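Local atomic coordinates of uncharacterized protein (Bacteroides ovatus, PDB entry 4ID2), a protein that is of unknown function, belongs to the DUF4738 family and adopts a fold resembling a beta barrel. Residues V84-V98 against L138-K152. Residues are numbered along the deposited sequence; the frame is centred on the assembly and turned at random.
Sequences VLNKTFTKNDFSSVV and LSITITADGKMSIQK
Phe89 and Phe94 press against Leu138, Ile140 and Ile150, and around the two rings the packing is close. Ile140 CD1 lies over one face of the Phe89 ring, 4.3 Å from its centroid, a CH-pi contact, with Lys87 CD of the same strand as the ring near the rim of the opposite face. The chain of selenomethionine Met148, bent at chi2 (-126°) and chi3, brings its selenium to the edge of this ring, 3.7 Å from Phe89 CZ, a Met-aromatic contact. Phe94 takes Leu138 CD1 over one face, while Ile150, with CG1 anti to the carbonyl carbon (chi1 -57°), reaches Phe94 CD2 at 3.3 Å through its CG2 methyl. Val98 CG2 and Leu138 CD2, at 3.5 Å, form a tight spot. Two beta sheets thereby pack face to face, in keeping with a barrel-like fold: strand 85-89 crosses strand 148-152 at -47°, the axes 11.3 Å apart. Toward the partly exposed Val84 and Leu85 fewer atoms meet: Leu85 CD2 lies 4.0 Å from Ile142 CD1, and Val84 CG1 rests on the type I turn 143-146. Beside the Phe89 ring, on a partly exposed side, Lys87 NZ and Asp93 OD1 form a salt bridge within segment 84-98, and Lys152 CD passes 3.4 Å from Val97 O.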
loop_
_atom_site.group_PDB
_atom_site.type_symbol
_atom_site.label_atom_id
_atom_site.label_comp_id
_atom_site.label_asym_id
_atom_site.label_seq_id
_atom_site.Cartn_x
_atom_site.Cartn_y
_atom_site.Cartn_z
ATOM N N VAL A 84 -13.386 -14.789 -26.580
ATOM C CA VAL A 84 -12.820 -15.468 -25.412
ATOM C C VAL A 84 -13.678 -15.149 -24.185
ATOM O O VAL A 84 -13.973 -16.046 -23.394
ATOM C CB VAL A 84 -11.334 -15.070 -25.216
ATOM C CG1 VAL A 84 -10.769 -15.630 -23.908
ATOM C CG2 VAL A 84 -10.503 -15.526 -26.413
ATOM N N LEU A 85 -14.089 -13.885 -24.044
ATOM C CA LEU A 85 -14.924 -13.446 -22.931
ATOM C C LEU A 85 -15.765 -12.231 -23.316
ATOM O O LEU A 85 -15.251 -11.309 -23.940
ATOM C CB LEU A 85 -14.029 -13.090 -21.730
ATOM C CG LEU A 85 -14.782 -12.701 -20.443
ATOM C CD1 LEU A 85 -14.349 -13.559 -19.274
ATOM C CD2 LEU A 85 -14.593 -11.226 -20.119
ATOM N N ASN A 86 -17.044 -12.233 -22.934
ATOM C CA ASN A 86 -17.970 -11.125 -23.148
ATOM C C ASN A 86 -18.822 -11.007 -21.891
ATOM O O ASN A 86 -19.882 -11.621 -21.806
ATOM C CB ASN A 86 -18.812 -11.343 -24.410
ATOM C CG ASN A 86 -19.734 -10.185 -24.724
ATOM O OD1 ASN A 86 -19.327 -9.030 -24.723
ATOM N ND2 ASN A 86 -21.007 -10.455 -24.959
ATOM N N LYS A 87 -18.314 -10.283 -20.882
ATOM C CA LYS A 87 -18.980 -10.150 -19.587
ATOM C C LYS A 87 -19.333 -8.715 -19.238
ATOM O O LYS A 87 -18.530 -7.815 -19.468
ATOM C CB LYS A 87 -18.047 -10.687 -18.484
ATOM C CG LYS A 87 -18.686 -10.704 -17.098
ATOM C CD LYS A 87 -17.966 -11.642 -16.164
ATOM C CE LYS A 87 -18.493 -11.546 -14.756
ATOM N NZ LYS A 87 -19.899 -12.030 -14.633
ATOM N N THR A 88 -20.503 -8.523 -18.609
ATOM C CA THR A 88 -20.913 -7.246 -18.046
ATOM C C THR A 88 -20.432 -7.269 -16.604
ATOM O O THR A 88 -20.847 -8.138 -15.834
ATOM C CB THR A 88 -22.414 -7.021 -18.170
ATOM O OG1 THR A 88 -22.759 -7.015 -19.554
ATOM C CG2 THR A 88 -22.861 -5.706 -17.523
ATOM N N PHE A 89 -19.525 -6.356 -16.252
ATOM C CA PHE A 89 -18.979 -6.270 -14.906
ATOM C C PHE A 89 -19.664 -5.194 -14.078
ATOM O O PHE A 89 -20.016 -4.141 -14.600
ATOM C CB PHE A 89 -17.467 -5.963 -14.914
ATOM C CG PHE A 89 -16.586 -7.162 -15.146
ATOM C CD1 PHE A 89 -16.204 -7.973 -14.096
ATOM C CD2 PHE A 89 -16.119 -7.467 -16.411
ATOM C CE1 PHE A 89 -15.394 -9.079 -14.310
ATOM C CE2 PHE A 89 -15.280 -8.569 -16.615
ATOM C CZ PHE A 89 -14.921 -9.358 -15.566
ATOM N N THR A 90 -19.787 -5.444 -12.774
ATOM C CA THR A 90 -20.260 -4.479 -11.774
ATOM C C THR A 90 -19.367 -4.649 -10.554
ATOM O O THR A 90 -18.675 -5.661 -10.452
ATOM C CB THR A 90 -21.757 -4.662 -11.433
ATOM O OG1 THR A 90 -21.949 -5.879 -10.714
ATOM C CG2 THR A 90 -22.644 -4.636 -12.653
ATOM N N LYS A 91 -19.396 -3.703 -9.611
ATOM C CA LYS A 91 -18.596 -3.829 -8.385
ATOM C C LYS A 91 -18.944 -5.129 -7.605
ATOM O O LYS A 91 -18.085 -5.664 -6.907
ATOM C CB LYS A 91 -18.765 -2.588 -7.481
ATOM C CG LYS A 91 -20.167 -2.402 -6.908
ATOM C CD LYS A 91 -20.252 -1.169 -6.050
ATOM C CE LYS A 91 -21.597 -1.077 -5.374
ATOM N NZ LYS A 91 -21.913 0.310 -4.957
ATOM N N ASN A 92 -20.169 -5.667 -7.782
ATOM C CA ASN A 92 -20.618 -6.891 -7.110
ATOM C C ASN A 92 -19.844 -8.135 -7.579
ATOM O O ASN A 92 -19.774 -9.100 -6.823
ATOM C CB ASN A 92 -22.121 -7.083 -7.281
ATOM C CG ASN A 92 -22.904 -5.850 -6.897
ATOM O OD1 ASN A 92 -23.482 -5.173 -7.748
ATOM N ND2 ASN A 92 -22.832 -5.463 -5.632
ATOM N N ASP A 93 -19.185 -8.089 -8.760
ATOM C CA ASP A 93 -18.312 -9.182 -9.228
ATOM C C ASP A 93 -17.069 -9.360 -8.342
ATOM O O ASP A 93 -16.386 -10.371 -8.474
ATOM C CB ASP A 93 -17.844 -8.946 -10.674
ATOM C CG ASP A 93 -18.938 -9.177 -11.679
ATOM O OD1 ASP A 93 -19.278 -10.350 -11.917
ATOM O OD2 ASP A 93 -19.479 -8.188 -12.198
ATOM N N PHE A 94 -16.760 -8.372 -7.480
ATOM C CA PHE A 94 -15.632 -8.393 -6.554
ATOM C C PHE A 94 -16.103 -8.610 -5.100
ATOM O O PHE A 94 -15.313 -8.422 -4.182
ATOM C CB PHE A 94 -14.855 -7.065 -6.676
ATOM C CG PHE A 94 -14.400 -6.754 -8.088
ATOM C CD1 PHE A 94 -15.231 -6.081 -8.972
ATOM C CD2 PHE A 94 -13.151 -7.155 -8.538
ATOM C CE1 PHE A 94 -14.824 -5.824 -10.285
ATOM C CE2 PHE A 94 -12.746 -6.896 -9.855
ATOM C CZ PHE A 94 -13.588 -6.235 -10.717
ATOM N N SER A 95 -17.367 -9.038 -4.889
ATOM C CA SER A 95 -17.930 -9.278 -3.553
ATOM C C SER A 95 -17.197 -10.399 -2.800
ATOM O O SER A 95 -17.198 -10.390 -1.568
ATOM C CB SER A 95 -19.415 -9.618 -3.643
ATOM O OG SER A 95 -19.643 -10.801 -4.393
ATOM N N SER A 96 -16.575 -11.345 -3.523
ATOM C CA SER A 96 -15.827 -12.440 -2.910
ATOM C C SER A 96 -14.488 -11.982 -2.304
ATOM O O SER A 96 -13.956 -12.710 -1.471
ATOM C CB SER A 96 -15.561 -13.538 -3.935
ATOM O OG SER A 96 -14.843 -13.026 -5.048
ATOM N N VAL A 97 -13.928 -10.819 -2.719
ATOM C CA VAL A 97 -12.627 -10.350 -2.209
ATOM C C VAL A 97 -12.660 -8.889 -1.656
ATOM O O VAL A 97 -11.596 -8.362 -1.348
ATOM C CB VAL A 97 -11.521 -10.510 -3.293
ATOM C CG1 VAL A 97 -11.393 -11.967 -3.732
ATOM C CG2 VAL A 97 -11.761 -9.606 -4.504
ATOM N N VAL A 98 -13.846 -8.258 -1.502
ATOM C CA VAL A 98 -13.982 -6.898 -0.950
ATOM C C VAL A 98 -15.117 -6.921 0.069
ATOM O O VAL A 98 -16.183 -7.461 -0.234
ATOM C CB VAL A 98 -14.225 -5.823 -2.045
ATOM C CG1 VAL A 98 -14.295 -4.427 -1.429
ATOM C CG2 VAL A 98 -13.143 -5.878 -3.118
ATOM N N LEU A 138 -7.849 -3.602 -7.720
ATOM C CA LEU A 138 -8.278 -5.002 -7.850
ATOM C C LEU A 138 -7.744 -5.537 -9.180
ATOM O O LEU A 138 -7.232 -4.746 -9.978
ATOM C CB LEU A 138 -9.821 -5.095 -7.805
ATOM C CG LEU A 138 -10.515 -4.449 -6.596
ATOM C CD1 LEU A 138 -11.884 -3.886 -6.967
ATOM C CD2 LEU A 138 -10.626 -5.420 -5.446
ATOM N N SER A 139 -7.870 -6.844 -9.451
ATOM C CA SER A 139 -7.405 -7.376 -10.740
ATOM C C SER A 139 -8.279 -8.525 -11.254
ATOM O O SER A 139 -8.898 -9.231 -10.461
ATOM C CB SER A 139 -5.957 -7.833 -10.649
ATOM O OG SER A 139 -5.800 -8.787 -9.618
ATOM N N ILE A 140 -8.376 -8.647 -12.600
ATOM C CA ILE A 140 -9.129 -9.694 -13.306
ATOM C C ILE A 140 -8.130 -10.432 -14.172
ATOM O O ILE A 140 -7.458 -9.782 -14.976
ATOM C CB ILE A 140 -10.276 -9.108 -14.183
ATOM C CG1 ILE A 140 -11.221 -8.171 -13.401
ATOM C CG2 ILE A 140 -11.072 -10.212 -14.895
ATOM C CD1 ILE A 140 -11.789 -7.104 -14.276
ATOM N N THR A 141 -8.018 -11.754 -14.030
ATOM C CA THR A 141 -7.107 -12.551 -14.859
ATOM C C THR A 141 -7.958 -13.447 -15.744
ATOM O O THR A 141 -8.814 -14.157 -15.223
ATOM C CB THR A 141 -6.121 -13.334 -13.990
ATOM O OG1 THR A 141 -5.441 -12.410 -13.139
ATOM C CG2 THR A 141 -5.100 -14.119 -14.818
ATOM N N ILE A 142 -7.753 -13.397 -17.074
ATOM C CA ILE A 142 -8.516 -14.212 -18.025
ATOM C C ILE A 142 -7.545 -15.130 -18.756
ATOM O O ILE A 142 -6.563 -14.645 -19.322
ATOM C CB ILE A 142 -9.326 -13.332 -19.008
ATOM C CG1 ILE A 142 -10.338 -12.458 -18.250
ATOM C CG2 ILE A 142 -10.056 -14.216 -20.042
ATOM C CD1 ILE A 142 -10.776 -11.223 -18.990
ATOM N N THR A 143 -7.818 -16.452 -18.761
ATOM C CA THR A 143 -6.943 -17.408 -19.449
ATOM C C THR A 143 -7.270 -17.410 -20.933
ATOM O O THR A 143 -8.275 -16.833 -21.339
ATOM C CB THR A 143 -7.083 -18.817 -18.860
ATOM O OG1 THR A 143 -8.401 -19.303 -19.118
ATOM C CG2 THR A 143 -6.779 -18.867 -17.365
ATOM N N ALA A 144 -6.443 -18.082 -21.742
ATOM C CA ALA A 144 -6.666 -18.167 -23.184
ATOM C C ALA A 144 -7.986 -18.890 -23.521
ATOM O O ALA A 144 -8.624 -18.538 -24.518
ATOM C CB ALA A 144 -5.499 -18.871 -23.857
ATOM N N ASP A 145 -8.423 -19.852 -22.668
ATOM C CA ASP A 145 -9.691 -20.563 -22.872
ATOM C C ASP A 145 -10.875 -19.881 -22.113
ATOM O O ASP A 145 -11.903 -20.514 -21.912
ATOM C CB ASP A 145 -9.568 -22.059 -22.494
ATOM C CG ASP A 145 -9.377 -22.358 -21.022
ATOM O OD1 ASP A 145 -8.689 -21.568 -20.341
ATOM O OD2 ASP A 145 -9.860 -23.421 -20.565
ATOM N N GLY A 146 -10.740 -18.603 -21.752
ATOM C CA GLY A 146 -11.814 -17.843 -21.123
ATOM C C GLY A 146 -12.086 -18.052 -19.645
ATOM O O GLY A 146 -13.070 -17.495 -19.153
ATOM N N LYS A 147 -11.246 -18.823 -18.906
ATOM C CA LYS A 147 -11.468 -19.000 -17.462
ATOM C C LYS A 147 -11.042 -17.720 -16.766
ATOM O O LYS A 147 -9.908 -17.279 -16.937
ATOM C CB LYS A 147 -10.739 -20.227 -16.890
ATOM C CG LYS A 147 -11.318 -21.553 -17.378
ATOM C CD LYS A 147 -10.502 -22.749 -16.909
ATOM C CE LYS A 147 -11.143 -24.056 -17.301
ATOM N NZ LYS A 147 -10.289 -25.219 -16.945
HETATM N N MSE A 148 -11.966 -17.090 -16.040
HETATM C CA MSE A 148 -11.733 -15.807 -15.403
HETATM C C MSE A 148 -11.616 -15.935 -13.880
HETATM O O MSE A 148 -12.365 -16.692 -13.271
HETATM C CB MSE A 148 -12.885 -14.876 -15.776
HETATM C CG MSE A 148 -12.650 -13.436 -15.392
HETATM SE SE MSE A 148 -14.045 -12.697 -14.317
HETATM C CE MSE A 148 -14.059 -13.943 -12.819
ATOM N N SER A 149 -10.685 -15.177 -13.267
ATOM C CA SER A 149 -10.500 -15.143 -11.809
ATOM C C SER A 149 -10.317 -13.698 -11.335
ATOM O O SER A 149 -9.817 -12.868 -12.086
ATOM C CB SER A 149 -9.316 -16.003 -11.382
ATOM O OG SER A 149 -8.107 -15.615 -12.007
ATOM N N ILE A 150 -10.763 -13.407 -10.101
ATOM C CA ILE A 150 -10.709 -12.086 -9.470
ATOM C C ILE A 150 -9.768 -12.120 -8.285
ATOM O O ILE A 150 -9.812 -13.067 -7.513
ATOM C CB ILE A 150 -12.133 -11.660 -8.995
ATOM C CG1 ILE A 150 -13.158 -11.653 -10.142
ATOM C CG2 ILE A 150 -12.110 -10.315 -8.285
ATOM C CD1 ILE A 150 -12.812 -10.816 -11.315
ATOM N N GLN A 151 -8.977 -11.047 -8.090
ATOM C CA GLN A 151 -8.057 -10.935 -6.956
ATOM C C GLN A 151 -8.028 -9.515 -6.409
ATOM O O GLN A 151 -8.244 -8.548 -7.144
ATOM C CB GLN A 151 -6.609 -11.333 -7.335
ATOM C CG GLN A 151 -6.415 -12.667 -8.076
ATOM C CD GLN A 151 -6.745 -12.662 -9.559
ATOM O OE1 GLN A 151 -7.433 -13.562 -10.047
ATOM N NE2 GLN A 151 -6.213 -11.719 -10.335
ATOM N N LYS A 152 -7.711 -9.400 -5.121
ATOM C CA LYS A 152 -7.517 -8.124 -4.448
ATOM C C LYS A 152 -6.037 -7.836 -4.474
ATOM O O LYS A 152 -5.240 -8.758 -4.313
ATOM C CB LYS A 152 -8.043 -8.183 -3.006
ATOM C CG LYS A 152 -8.117 -6.830 -2.310
ATOM C CD LYS A 152 -8.513 -6.994 -0.842
ATOM C CE LYS A 152 -9.319 -5.839 -0.299
ATOM N NZ LYS A 152 -9.944 -6.174 1.007
#